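Local structure of sulfoquinovosidase (5AEG) at residues A[377-391]-A[429-443]. The protein hydrolyses sulfoquinovosyl diacylglycerides and simpler sulfoquinovosides to release sulfoquinovose, and is likely involved in using plant sulfolipid headgroups. Residues are numbered along the deposited sequence; the frame is centred on the assembly and turned at random.
Sequences LTNPEAYAWFKEVIK and WPALWAKCNYEALEE
Helices 380-391 and 429-443 cross at -57° with their axes 9.0 Å apart at closest approach, and the CA atoms of Lys387 and Ala440 come within 5.6 Å. They are neighbouring outer helices of the family 31 TIM barrel, linked through barrel strand 401-404. Packing is knobs-into-holes: Tyr383 sits among Leu432, Lys435, Cys436 and Glu439, while Cys436 enters the hole formed by Tyr383, Phe386, Lys387 and Ile390. The Cys436 sulfur lies over one face of the Tyr383 ring. With CG anti to the backbone N (chi1 -180°), the tyrosine lies across the neighbouring helix and its OH donates to Glu439 OE1 at 2.6 Å. The hydroxyl comes from above the carboxylate plane, which stands at 86° to the ring. Toward the barrel, Phe386 CE2 touches Trp433 CZ3 at 3.5 Å, the two rings meeting obliquely, and Ile390 CD1 reaches the amide of Asn437. Asn437 OD1 accepts from Trp402 NE1, tying its helix to strand 401-404. Trp433 NE1 binds the carbonyl O of Asp405, the catalytic nucleophile, so the contact adjoins the active site here. Before the first helix, Leu377 CB packs against Leu432 CG while its CD1 meets Trp433 CB. At the other end, Lys387 runs its CD past Glu439 CB, and bends at chi3 and chi4 then bring NZ to both oxygens of Glu443 on their syn sides. A methionine in place of Lys387 would probably strip the Glu443 carboxylate of one of its two lysine partners, leaving OE2 without the bond described here. Lys391 NZ joins the two acidic side chains, bonding Glu388 OE2 at 2.6 Å and the anti lone pair of Glu443 OE1 at 3.0 Å.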
ATOM      1  N   LEU A 377       5.665   2.476 -19.923  1.00 28.20           N
ATOM      2  CA  LEU A 377       6.206   1.212 -19.450  1.00 29.27           C
ATOM      3  C   LEU A 377       5.694  -0.049 -20.235  1.00 29.19           C
ATOM      4  O   LEU A 377       6.220  -1.151 -19.994  1.00 29.64           O
ATOM      5  CB  LEU A 377       5.966   1.019 -17.911  1.00 28.33           C
ATOM      6  CG  LEU A 377       6.619   2.092 -17.020  1.00 29.04           C
ATOM      7  CD1 LEU A 377       6.285   1.909 -15.531  1.00 32.85           C
ATOM      8  CD2 LEU A 377       8.105   2.026 -17.204  1.00 29.12           C
ATOM      9  N   THR A 378       4.641   0.101 -21.056  1.00 29.71           N
ATOM     10  CA  THR A 378       4.136  -1.012 -21.886  1.00 30.65           C
ATOM     11  C   THR A 378       4.972  -1.116 -23.199  1.00 36.16           C
ATOM     12  O   THR A 378       4.814  -2.042 -23.908  1.00 35.22           O
ATOM     13  CB  THR A 378       2.670  -0.859 -22.344  1.00 28.87           C
ATOM     14  OG1 THR A 378       2.543   0.125 -23.394  1.00 28.03           O
ATOM     15  CG2 THR A 378       1.741  -0.409 -21.198  1.00 31.40           C
ATOM     16  N   ASN A 379       5.824  -0.155 -23.485  1.00 36.43           N
ATOM     17  CA  ASN A 379       6.793  -0.259 -24.575  1.00 35.26           C
ATOM     18  C   ASN A 379       8.023  -0.990 -24.113  1.00 34.46           C
ATOM     19  O   ASN A 379       8.805  -0.518 -23.272  1.00 33.78           O
ATOM     20  CB  ASN A 379       7.123   1.137 -25.084  1.00 34.40           C
ATOM     21  CG  ASN A 379       8.183   1.148 -26.214  1.00 29.38           C
ATOM     22  OD1 ASN A 379       8.944   0.193 -26.405  1.00 33.69           O
ATOM     23  ND2 ASN A 379       8.222   2.227 -26.902  1.00 32.45           N
ATOM     24  N   PRO A 380       8.231  -2.181 -24.628  1.00 38.56           N
ATOM     25  CA  PRO A 380       9.337  -2.955 -24.053  1.00 34.93           C
ATOM     26  C   PRO A 380      10.757  -2.308 -24.145  1.00 34.29           C
ATOM     27  O   PRO A 380      11.640  -2.580 -23.299  1.00 34.33           O
ATOM     28  CB  PRO A 380       9.287  -4.275 -24.836  1.00 40.10           C
ATOM     29  CG  PRO A 380       7.947  -4.319 -25.515  1.00 41.67           C
ATOM     30  CD  PRO A 380       7.499  -2.909 -25.700  1.00 41.20           C
ATOM     31  N   GLU A 381      10.983  -1.439 -25.122  1.00 36.29           N
ATOM     32  CA  GLU A 381      12.271  -0.768 -25.194  1.00 40.95           C
ATOM     33  C   GLU A 381      12.328   0.388 -24.194  1.00 35.37           C
ATOM     34  O   GLU A 381      13.378   0.662 -23.635  1.00 31.87           O
ATOM     35  CB  GLU A 381      12.527  -0.234 -26.604  1.00 47.08           C
ATOM     36  CG  GLU A 381      12.650  -1.330 -27.644  1.00 56.05           C
ATOM     37  CD  GLU A 381      12.430  -0.783 -29.044  1.00 71.75           C
ATOM     38  OE1 GLU A 381      13.007   0.294 -29.373  1.00 75.41           O
ATOM     39  OE2 GLU A 381      11.671  -1.423 -29.806  1.00 83.32           O
ATOM     40  N   ALA A 382      11.201   1.072 -24.011  1.00 34.32           N
ATOM     41  CA  ALA A 382      11.145   2.165 -23.020  1.00 32.81           C
ATOM     42  C   ALA A 382      11.353   1.597 -21.585  1.00 34.19           C
ATOM     43  O   ALA A 382      12.084   2.191 -20.774  1.00 31.96           O
ATOM     44  CB  ALA A 382       9.851   2.900 -23.127  1.00 33.31           C
ATOM     45  N   TYR A 383      10.723   0.443 -21.324  1.00 34.49           N
ATOM     46  CA  TYR A 383      10.854  -0.299 -20.053  1.00 34.88           C
ATOM     47  C   TYR A 383      12.267  -0.683 -19.787  1.00 37.39           C
ATOM     48  O   TYR A 383      12.800  -0.357 -18.708  1.00 32.29           O
ATOM     49  CB  TYR A 383       9.938  -1.513 -20.057  1.00 35.84           C
ATOM     50  CG  TYR A 383       9.974  -2.342 -18.812  1.00 35.49           C
ATOM     51  CD1 TYR A 383      10.943  -3.315 -18.627  1.00 32.34           C
ATOM     52  CD2 TYR A 383       9.030  -2.163 -17.808  1.00 32.16           C
ATOM     53  CE1 TYR A 383      10.971  -4.113 -17.502  1.00 34.96           C
ATOM     54  CE2 TYR A 383       9.060  -2.943 -16.651  1.00 31.40           C
ATOM     55  CZ  TYR A 383      10.021  -3.909 -16.479  1.00 33.78           C
ATOM     56  OH  TYR A 383      10.038  -4.672 -15.325  1.00 31.31           O
ATOM     57  N   ALA A 384      12.914  -1.317 -20.785  1.00 33.65           N
ATOM     58  CA  ALA A 384      14.354  -1.651 -20.753  1.00 32.51           C
ATOM     59  C   ALA A 384      15.237  -0.463 -20.509  1.00 28.38           C
ATOM     60  O   ALA A 384      16.187  -0.534 -19.699  1.00 31.03           O
ATOM     61  CB  ALA A 384      14.808  -2.345 -22.061  1.00 36.16           C
ATOM     62  N   TRP A 385      14.927   0.607 -21.216  1.00 31.49           N
ATOM     63  CA  TRP A 385      15.667   1.874 -21.126  1.00 31.01           C
ATOM     64  C   TRP A 385      15.602   2.458 -19.719  1.00 34.92           C
ATOM     65  O   TRP A 385      16.572   2.911 -19.197  1.00 31.40           O
ATOM     66  CB  TRP A 385      15.068   2.898 -22.095  1.00 29.80           C
ATOM     67  CG  TRP A 385      15.495   4.367 -21.931  1.00 28.43           C
ATOM     68  CD1 TRP A 385      16.713   4.939 -22.238  1.00 32.96           C
ATOM     69  CD2 TRP A 385      14.697   5.427 -21.412  1.00 32.67           C
ATOM     70  NE1 TRP A 385      16.696   6.277 -21.952  1.00 32.59           N
ATOM     71  CE2 TRP A 385      15.474   6.603 -21.440  1.00 34.59           C
ATOM     72  CE3 TRP A 385      13.380   5.513 -20.963  1.00 30.38           C
ATOM     73  CZ2 TRP A 385      14.982   7.816 -21.024  1.00 33.58           C
ATOM     74  CZ3 TRP A 385      12.898   6.714 -20.556  1.00 29.74           C
ATOM     75  CH2 TRP A 385      13.694   7.852 -20.584  1.00 37.10           C
ATOM     76  N   PHE A 386      14.388   2.536 -19.173  1.00 34.64           N
ATOM     77  CA  PHE A 386      14.205   3.142 -17.864  1.00 30.28           C
ATOM     78  C   PHE A 386      14.807   2.268 -16.777  1.00 26.83           C
ATOM     79  O   PHE A 386      15.384   2.768 -15.830  1.00 32.08           O
ATOM     80  CB  PHE A 386      12.715   3.436 -17.623  1.00 29.78           C
ATOM     81  CG  PHE A 386      12.480   4.603 -16.734  1.00 27.89           C
ATOM     82  CD1 PHE A 386      13.055   5.817 -17.006  1.00 31.06           C
ATOM     83  CD2 PHE A 386      11.708   4.493 -15.598  1.00 27.52           C
ATOM     84  CE1 PHE A 386      12.785   6.924 -16.235  1.00 28.23           C
ATOM     85  CE2 PHE A 386      11.509   5.581 -14.769  1.00 25.39           C
ATOM     86  CZ  PHE A 386      12.007   6.808 -15.072  1.00 28.18           C
ATOM     87  N   LYS A 387      14.704   0.958 -16.905  1.00 28.83           N
ATOM     88  CA  LYS A 387      15.448   0.074 -16.032  1.00 27.72           C
ATOM     89  C   LYS A 387      16.981   0.351 -16.078  1.00 30.14           C
ATOM     90  O   LYS A 387      17.664   0.293 -15.066  1.00 29.09           O
ATOM     91  CB  LYS A 387      15.069  -1.354 -16.354  1.00 28.60           C
ATOM     92  CG  LYS A 387      15.907  -2.401 -15.623  1.00 29.17           C
ATOM     93  CD  LYS A 387      15.106  -3.673 -15.401  1.00 31.97           C
ATOM     94  CE  LYS A 387      14.416  -4.299 -16.619  1.00 34.18           C
ATOM     95  NZ  LYS A 387      15.404  -4.739 -17.616  1.00 39.89           N
ATOM     96  N   GLU A 388      17.535   0.681 -17.252  1.00 31.84           N
ATOM     97  CA  GLU A 388      18.970   1.051 -17.336  1.00 31.94           C
ATOM     98  C   GLU A 388      19.275   2.348 -16.700  1.00 29.35           C
ATOM     99  O   GLU A 388      20.361   2.526 -16.123  1.00 31.18           O
ATOM    100  CB  GLU A 388      19.515   1.067 -18.817  1.00 36.00           C
ATOM    101  CG  GLU A 388      19.525  -0.338 -19.427  1.00 39.09           C
ATOM    102  CD  GLU A 388      20.401  -1.364 -18.702  1.00 43.28           C
ATOM    103  OE1 GLU A 388      21.548  -0.961 -18.372  1.00 40.38           O
ATOM    104  OE2 GLU A 388      19.963  -2.554 -18.469  1.00 40.79           O
ATOM    105  N   VAL A 389      18.341   3.273 -16.789  1.00 27.42           N
ATOM    106  CA  VAL A 389      18.477   4.503 -16.046  1.00 26.38           C
ATOM    107  C   VAL A 389      18.667   4.172 -14.559  1.00 28.25           C
ATOM    108  O   VAL A 389      19.559   4.734 -13.927  1.00 29.63           O
ATOM    109  CB  VAL A 389      17.278   5.450 -16.237  1.00 27.55           C
ATOM    110  CG1 VAL A 389      17.284   6.581 -15.237  1.00 32.45           C
ATOM    111  CG2 VAL A 389      17.272   6.055 -17.647  1.00 31.68           C
ATOM    112  N   ILE A 390      17.816   3.303 -14.011  1.00 27.17           N
ATOM    113  CA  ILE A 390      17.941   2.927 -12.615  1.00 25.55           C
ATOM    114  C   ILE A 390      19.298   2.305 -12.380  1.00 26.14           C
ATOM    115  O   ILE A 390      19.997   2.672 -11.423  1.00 27.13           O
ATOM    116  CB  ILE A 390      16.774   1.974 -12.126  1.00 24.81           C
ATOM    117  CG1 ILE A 390      15.423   2.719 -12.116  1.00 24.85           C
ATOM    118  CG2 ILE A 390      17.007   1.548 -10.673  1.00 25.71           C
ATOM    119  CD1 ILE A 390      14.183   1.808 -12.108  1.00 25.94           C
ATOM    120  N   LYS A 391      19.693   1.363 -13.234  1.00 26.22           N
ATOM    121  CA  LYS A 391      20.952   0.629 -13.016  1.00 28.72           C
ATOM    122  C   LYS A 391      22.181   1.513 -13.088  1.00 28.09           C
ATOM    123  O   LYS A 391      23.037   1.417 -12.243  1.00 30.70           O
ATOM    124  CB  LYS A 391      21.082  -0.547 -13.981  1.00 29.12           C
ATOM    125  CG  LYS A 391      20.153  -1.661 -13.582  1.00 33.06           C
ATOM    126  CD  LYS A 391      19.771  -2.564 -14.731  1.00 38.17           C
ATOM    127  CE  LYS A 391      20.947  -3.195 -15.406  1.00 40.75           C
ATOM    128  NZ  LYS A 391      20.337  -4.149 -16.410  1.00 42.77           N
ATOM    129  N   TRP A 429      -0.731   0.080 -13.617  1.00 21.22           N
ATOM    130  CA  TRP A 429       0.535   0.829 -13.730  1.00 21.24           C
ATOM    131  C   TRP A 429       1.476   0.623 -12.496  1.00 23.75           C
ATOM    132  O   TRP A 429       2.680   0.442 -12.628  1.00 21.38           O
ATOM    133  CB  TRP A 429       0.314   2.328 -13.903  1.00 24.60           C
ATOM    134  CG  TRP A 429       1.323   2.973 -14.781  1.00 23.91           C
ATOM    135  CD1 TRP A 429       2.296   3.815 -14.434  1.00 27.91           C
ATOM    136  CD2 TRP A 429       1.478   2.729 -16.209  1.00 25.03           C
ATOM    137  NE1 TRP A 429       3.037   4.211 -15.570  1.00 26.01           N
ATOM    138  CE2 TRP A 429       2.565   3.528 -16.657  1.00 27.34           C
ATOM    139  CE3 TRP A 429       0.747   1.996 -17.130  1.00 24.87           C
ATOM    140  CZ2 TRP A 429       2.960   3.581 -18.030  1.00 28.82           C
ATOM    141  CZ3 TRP A 429       1.169   1.988 -18.529  1.00 27.49           C
ATOM    142  CH2 TRP A 429       2.245   2.814 -18.950  1.00 25.85           C
ATOM    143  N   PRO A 430       0.932   0.666 -11.289  1.00 22.23           N
ATOM    144  CA  PRO A 430       1.860   0.558 -10.150  1.00 20.11           C
ATOM    145  C   PRO A 430       2.714  -0.695 -10.115  1.00 20.06           C
ATOM    146  O   PRO A 430       3.940  -0.652  -9.914  1.00 21.62           O
ATOM    147  CB  PRO A 430       0.902   0.662  -8.907  1.00 22.86           C
ATOM    148  CG  PRO A 430      -0.252   1.446  -9.409  1.00 21.81           C
ATOM    149  CD  PRO A 430      -0.443   0.992 -10.864  1.00 23.49           C
ATOM    150  N   ALA A 431       2.123  -1.869 -10.289  1.00 22.82           N
ATOM    151  CA  ALA A 431       2.974  -3.070 -10.265  1.00 20.82           C
ATOM    152  C   ALA A 431       3.942  -3.188 -11.475  1.00 24.00           C
ATOM    153  O   ALA A 431       5.005  -3.820 -11.339  1.00 21.67           O
ATOM    154  CB  ALA A 431       2.163  -4.282 -10.172  1.00 21.18           C
ATOM    155  N   LEU A 432       3.579  -2.554 -12.596  1.00 23.84           N
ATOM    156  CA  LEU A 432       4.463  -2.500 -13.776  1.00 24.89           C
ATOM    157  C   LEU A 432       5.710  -1.671 -13.413  1.00 26.20           C
ATOM    158  O   LEU A 432       6.864  -2.080 -13.641  1.00 26.91           O
ATOM    159  CB  LEU A 432       3.722  -1.854 -14.923  1.00 29.63           C
ATOM    160  CG  LEU A 432       4.287  -1.949 -16.333  1.00 36.45           C
ATOM    161  CD1 LEU A 432       4.709  -3.388 -16.670  1.00 40.70           C
ATOM    162  CD2 LEU A 432       3.176  -1.447 -17.287  1.00 37.42           C
ATOM    163  N   TRP A 433       5.473  -0.530 -12.774  1.00 26.87           N
ATOM    164  CA  TRP A 433       6.558   0.318 -12.223  1.00 23.15           C
ATOM    165  C   TRP A 433       7.376  -0.386 -11.174  1.00 21.15           C
ATOM    166  O   TRP A 433       8.606  -0.357 -11.210  1.00 22.42           O
ATOM    167  CB  TRP A 433       5.921   1.662 -11.795  1.00 22.38           C
ATOM    168  CG  TRP A 433       6.768   2.628 -11.052  1.00 23.34           C
ATOM    169  CD1 TRP A 433       6.378   3.350  -9.985  1.00 24.11           C
ATOM    170  CD2 TRP A 433       8.084   3.071 -11.389  1.00 21.07           C
ATOM    171  NE1 TRP A 433       7.366   4.244  -9.627  1.00 24.26           N
ATOM    172  CE2 TRP A 433       8.464   4.028 -10.418  1.00 21.63           C
ATOM    173  CE3 TRP A 433       9.023   2.687 -12.355  1.00 23.88           C
ATOM    174  CZ2 TRP A 433       9.718   4.635 -10.401  1.00 22.20           C
ATOM    175  CZ3 TRP A 433      10.268   3.312 -12.368  1.00 21.74           C
ATOM    176  CH2 TRP A 433      10.606   4.292 -11.373  1.00 24.12           C
ATOM    177  N   ALA A 434       6.713  -1.123 -10.276  1.00 21.61           N
ATOM    178  CA  ALA A 434       7.383  -1.897  -9.299  1.00 23.58           C
ATOM    179  C   ALA A 434       8.308  -2.986  -9.969  1.00 24.33           C
ATOM    180  O   ALA A 434       9.464  -3.184  -9.553  1.00 24.10           O
ATOM    181  CB  ALA A 434       6.390  -2.576  -8.326  1.00 22.15           C
ATOM    182  N   LYS A 435       7.810  -3.626 -11.000  1.00 24.58           N
ATOM    183  CA  LYS A 435       8.581  -4.686 -11.664  1.00 26.33           C
ATOM    184  C   LYS A 435       9.874  -4.092 -12.246  1.00 25.55           C
ATOM    185  O   LYS A 435      10.915  -4.741 -12.206  1.00 25.99           O
ATOM    186  CB  LYS A 435       7.749  -5.325 -12.785  1.00 27.78           C
ATOM    187  CG  LYS A 435       8.333  -6.601 -13.374  1.00 29.44           C
ATOM    188  CD  LYS A 435       7.457  -7.153 -14.507  1.00 33.61           C
ATOM    189  CE  LYS A 435       7.761  -8.640 -14.685  1.00 40.00           C
ATOM    190  NZ  LYS A 435       7.702  -9.017 -16.087  1.00 48.23           N
ATOM    191  N   CYS A 436       9.785  -2.850 -12.763  1.00 27.55           N
ATOM    192  CA  CYS A 436      10.943  -2.175 -13.379  1.00 26.59           C
ATOM    193  C   CYS A 436      12.047  -2.008 -12.356  1.00 27.79           C
ATOM    194  O   CYS A 436      13.267  -2.331 -12.586  1.00 24.65           O
ATOM    195  CB  CYS A 436      10.499  -0.837 -13.954  1.00 29.01           C
ATOM    196  SG  CYS A 436      11.747   0.057 -14.937  1.00 29.53           S
ATOM    197  N   ASN A 437      11.648  -1.580 -11.158  1.00 27.13           N
ATOM    198  CA  ASN A 437      12.565  -1.484 -10.035  1.00 24.38           C
ATOM    199  C   ASN A 437      13.149  -2.836  -9.594  1.00 24.81           C
ATOM    200  O   ASN A 437      14.385  -2.983  -9.426  1.00 24.80           O
ATOM    201  CB  ASN A 437      11.859  -0.732  -8.859  1.00 26.10           C
ATOM    202  CG  ASN A 437      11.714   0.775  -9.115  1.00 22.89           C
ATOM    203  OD1 ASN A 437      12.622   1.573  -8.795  1.00 22.98           O
ATOM    204  ND2 ASN A 437      10.562   1.189  -9.652  1.00 22.07           N
ATOM    205  N   TYR A 438      12.266  -3.816  -9.373  1.00 26.09           N
ATOM    206  CA  TYR A 438      12.656  -5.135  -8.918  1.00 27.09           C
ATOM    207  C   TYR A 438      13.651  -5.752  -9.923  1.00 28.12           C
ATOM    208  O   TYR A 438      14.653  -6.278  -9.524  1.00 28.92           O
ATOM    209  CB  TYR A 438      11.403  -6.016  -8.838  1.00 28.21           C
ATOM    210  CG  TYR A 438      11.648  -7.413  -8.466  1.00 29.20           C
ATOM    211  CD1 TYR A 438      11.712  -7.783  -7.154  1.00 27.91           C
ATOM    212  CD2 TYR A 438      11.881  -8.397  -9.461  1.00 32.50           C
ATOM    213  CE1 TYR A 438      11.972  -9.103  -6.800  1.00 32.06           C
ATOM    214  CE2 TYR A 438      12.131  -9.718  -9.115  1.00 34.20           C
ATOM    215  CZ  TYR A 438      12.178 -10.055  -7.789  1.00 33.96           C
ATOM    216  OH  TYR A 438      12.441 -11.357  -7.440  1.00 39.71           O
ATOM    217  N   GLU A 439      13.353  -5.636 -11.231  1.00 28.02           N
ATOM    218  CA  GLU A 439      14.261  -6.192 -12.285  1.00 27.33           C
ATOM    219  C   GLU A 439      15.597  -5.493 -12.326  1.00 31.37           C
ATOM    220  O   GLU A 439      16.648  -6.145 -12.484  1.00 30.03           O
ATOM    221  CB  GLU A 439      13.581  -6.273 -13.666  1.00 28.37           C
ATOM    222  CG  GLU A 439      12.579  -7.394 -13.657  1.00 27.46           C
ATOM    223  CD  GLU A 439      11.813  -7.605 -14.972  1.00 29.60           C
ATOM    224  OE1 GLU A 439      11.660  -6.714 -15.792  1.00 32.90           O
ATOM    225  OE2 GLU A 439      11.256  -8.689 -15.085  1.00 38.77           O
ATOM    226  N   ALA A 440      15.623  -4.209 -12.027  1.00 26.82           N
ATOM    227  CA  ALA A 440      16.876  -3.526 -11.942  1.00 27.53           C
ATOM    228  C   ALA A 440      17.775  -4.137 -10.881  1.00 28.89           C
ATOM    229  O   ALA A 440      18.962  -4.414 -11.117  1.00 29.61           O
ATOM    230  CB  ALA A 440      16.668  -2.040 -11.720  1.00 28.48           C
ATOM    231  N   LEU A 441      17.189  -4.444  -9.728  1.00 27.51           N
ATOM    232  CA  LEU A 441      17.921  -5.126  -8.681  1.00 26.78           C
ATOM    233  C   LEU A 441      18.231  -6.594  -9.075  1.00 28.35           C
ATOM    234  O   LEU A 441      19.330  -7.107  -8.801  1.00 29.36           O
ATOM    235  CB  LEU A 441      17.186  -5.188  -7.320  1.00 25.40           C
ATOM    236  CG  LEU A 441      17.236  -3.931  -6.390  1.00 26.17           C
ATOM    237  CD1 LEU A 441      16.837  -2.703  -7.090  1.00 27.25           C
ATOM    238  CD2 LEU A 441      16.355  -4.195  -5.167  1.00 25.77           C
ATOM    239  N   GLU A 442      17.247  -7.255  -9.612  1.00 28.63           N
ATOM    240  CA  GLU A 442      17.458  -8.679  -9.995  1.00 33.14           C
ATOM    241  C   GLU A 442      18.667  -8.766 -10.974  1.00 33.92           C
ATOM    242  O   GLU A 442      19.565  -9.559 -10.772  1.00 38.10           O
ATOM    243  CB  GLU A 442      16.218  -9.237 -10.635  1.00 34.30           C
ATOM    244  CG  GLU A 442      16.144 -10.732 -10.677  1.00 40.80           C
ATOM    245  CD  GLU A 442      14.899 -11.214 -11.433  1.00 54.37           C
ATOM    246  OE1 GLU A 442      14.250 -10.428 -12.191  1.00 58.77           O
ATOM    247  OE2 GLU A 442      14.525 -12.381 -11.237  1.00 57.31           O
ATOM    248  N   GLU A 443      18.682  -7.900 -11.970  1.00 33.17           N
ATOM    249  CA  GLU A 443      19.696  -7.917 -12.992  1.00 38.59           C
ATOM    250  C   GLU A 443      21.078  -7.500 -12.513  1.00 39.88           C
ATOM    251  O   GLU A 443      22.006  -7.820 -13.180  1.00 38.53           O
ATOM    252  CB  GLU A 443      19.259  -7.109 -14.211  1.00 35.28           C
ATOM    253  CG  GLU A 443      18.071  -7.766 -14.886  1.00 32.63           C
ATOM    254  CD  GLU A 443      17.428  -6.961 -15.946  1.00 32.54           C
ATOM    255  OE1 GLU A 443      17.943  -5.897 -16.315  1.00 34.65           O
ATOM    256  OE2 GLU A 443      16.347  -7.368 -16.412  1.00 38.78           O
TER